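Local coordinates for Lin2111 protein (Listeria innocua, PDB 3EDP) that is of unknown function but probably acts as a DNA-binding transcription regulator of the GntR family, with a winged-helix and a UTRA domain, at residues I184-E189 and D200-L205. Sequence-based numbering, arbitrary orientation.
Sequences ILAGNE and DPVFKL
I184 O accepts one hydrogen bond, from V202 N at 2.7 Å, the donor lying 15° out of the I184 carbonyl plane; P201 CA adds a weaker, more bent CA-H...O contact to the same oxygen at 3.4 Å. I184 N returns a nearly straight bond to V202 O (2.8 Å, 169° at the hydrogen), making the two residues a hydrogen-bonded antiparallel pair; L185 and P201 form the non-hydrogen-bonded pair beside it. Just beyond the strand ends, A186 N donates a further hydrogen bond to D200 O (2.7 Å). On the face bearing I184 and V202, CG1 of I184 sits between its backbone N and carbonyl carbon (chi1 65°), 4.0 Å from V202 CB, and CD1 continues to K204 CB at 4.2 Å. V202 CG2 reaches the other way, to A186 CB at 3.9 Å. The D200 carboxylate turns from the pair and accepts a hydrogen bond from N197 N through OD2. Helix 188-194, with its flanking loops, connects strand 176-185, outermost in the sheet within this chain, to its antiparallel neighbour 201-211 in the UTRA domain; Y223 of strand 215-225 packs against I184 and V202, while F235 of strand 231-235 covers L185 and P201 on the other face.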
loop_
_atom_site.group_PDB
_atom_site.type_symbol
_atom_site.label_atom_id
_atom_site.label_comp_id
_atom_site.label_asym_id
_atom_site.label_seq_id
_atom_site.Cartn_x
_atom_site.Cartn_y
_atom_site.Cartn_z
ATOM N N ILE A 184 11.438 13.511 -9.041
ATOM C CA ILE A 184 12.443 13.322 -10.082
ATOM C C ILE A 184 12.150 14.196 -11.292
ATOM O O ILE A 184 11.082 14.813 -11.397
ATOM C CB ILE A 184 12.549 11.833 -10.541
ATOM C CG1 ILE A 184 11.252 11.378 -11.208
ATOM C CG2 ILE A 184 12.885 10.916 -9.363
ATOM C CD1 ILE A 184 11.358 10.018 -11.878
ATOM N N LEU A 185 13.120 14.249 -12.197
ATOM C CA LEU A 185 12.954 14.911 -13.480
ATOM C C LEU A 185 12.287 13.926 -14.426
ATOM O O LEU A 185 12.591 12.735 -14.400
ATOM C CB LEU A 185 14.318 15.327 -14.038
ATOM C CG LEU A 185 15.035 16.464 -13.302
ATOM C CD1 LEU A 185 16.548 16.330 -13.408
ATOM C CD2 LEU A 185 14.579 17.811 -13.833
ATOM N N ALA A 186 11.371 14.421 -15.251
ATOM C CA ALA A 186 10.713 13.572 -16.236
ATOM C C ALA A 186 11.725 13.005 -17.231
ATOM O O ALA A 186 12.514 13.745 -17.821
ATOM C CB ALA A 186 9.613 14.343 -16.968
ATOM N N GLY A 187 11.705 11.686 -17.392
ATOM C CA GLY A 187 12.531 11.012 -18.379
ATOM C C GLY A 187 11.704 10.633 -19.594
ATOM O O GLY A 187 10.554 11.050 -19.722
ATOM N N ASN A 188 12.282 9.837 -20.487
ATOM C CA ASN A 188 11.601 9.470 -21.726
ATOM C C ASN A 188 10.254 8.792 -21.488
ATOM O O ASN A 188 9.265 9.101 -22.159
ATOM C CB ASN A 188 12.500 8.592 -22.598
ATOM C CG ASN A 188 13.860 9.219 -22.845
ATOM O OD1 ASN A 188 14.712 9.252 -21.957
ATOM N ND2 ASN A 188 14.072 9.718 -24.058
ATOM N N GLU A 189 10.226 7.872 -20.525
ATOM C CA GLU A 189 9.003 7.167 -20.155
ATOM C C GLU A 189 7.881 8.147 -19.836
ATOM O O GLU A 189 6.769 8.035 -20.357
ATOM C CB GLU A 189 9.259 6.288 -18.933
ATOM C CG GLU A 189 10.079 5.045 -19.208
ATOM C CD GLU A 189 9.215 3.836 -19.496
ATOM O OE1 GLU A 189 9.476 2.770 -18.900
ATOM O OE2 GLU A 189 8.272 3.953 -20.309
ATOM N N ASP A 200 10.447 18.183 -16.551
ATOM C CA ASP A 200 9.268 18.470 -15.744
ATOM C C ASP A 200 9.398 17.657 -14.457
ATOM O O ASP A 200 9.889 16.531 -14.494
ATOM C CB ASP A 200 7.982 18.104 -16.494
ATOM C CG ASP A 200 7.505 19.219 -17.424
ATOM O OD1 ASP A 200 8.074 20.334 -17.357
ATOM O OD2 ASP A 200 6.560 18.986 -18.219
ATOM N N PRO A 201 8.982 18.231 -13.317
ATOM C CA PRO A 201 9.059 17.521 -12.031
ATOM C C PRO A 201 7.997 16.445 -11.904
ATOM O O PRO A 201 6.833 16.667 -12.244
ATOM C CB PRO A 201 8.794 18.620 -11.001
ATOM C CG PRO A 201 8.021 19.658 -11.733
ATOM C CD PRO A 201 8.437 19.594 -13.177
ATOM N N VAL A 202 8.395 15.291 -11.386
ATOM C CA VAL A 202 7.488 14.158 -11.276
ATOM C C VAL A 202 7.593 13.504 -9.897
ATOM O O VAL A 202 8.696 13.321 -9.383
ATOM C CB VAL A 202 7.808 13.110 -12.365
ATOM C CG1 VAL A 202 7.012 11.838 -12.131
ATOM C CG2 VAL A 202 7.535 13.686 -13.751
ATOM N N PHE A 203 6.450 13.168 -9.299
ATOM C CA PHE A 203 6.436 12.348 -8.082
ATOM C C PHE A 203 6.681 10.894 -8.478
ATOM O O PHE A 203 6.032 10.376 -9.383
ATOM C CB PHE A 203 5.085 12.409 -7.351
ATOM C CG PHE A 203 4.819 13.703 -6.632
ATOM C CD1 PHE A 203 5.669 14.150 -5.634
ATOM C CD2 PHE A 203 3.689 14.450 -6.932
ATOM C CE1 PHE A 203 5.414 15.336 -4.965
ATOM C CE2 PHE A 203 3.420 15.632 -6.264
ATOM C CZ PHE A 203 4.284 16.079 -5.280
ATOM N N LYS A 204 7.621 10.244 -7.807
ATOM C CA LYS A 204 7.830 8.816 -7.998
ATOM C C LYS A 204 7.590 8.087 -6.674
ATOM O O LYS A 204 8.324 8.272 -5.705
ATOM C CB LYS A 204 9.232 8.529 -8.532
ATOM C CG LYS A 204 9.557 7.047 -8.663
ATOM C CD LYS A 204 11.028 6.832 -8.967
ATOM C CE LYS A 204 11.333 5.377 -9.307
ATOM N NZ LYS A 204 12.800 5.189 -9.466
ATOM N N LEU A 205 6.534 7.281 -6.646
ATOM C CA LEU A 205 6.167 6.498 -5.478
ATOM C C LEU A 205 6.594 5.054 -5.708
ATOM O O LEU A 205 5.997 4.341 -6.520
ATOM C CB LEU A 205 4.649 6.572 -5.267
ATOM C CG LEU A 205 4.040 5.712 -4.154
ATOM C CD1 LEU A 205 4.563 6.146 -2.780
ATOM C CD2 LEU A 205 2.507 5.760 -4.209
#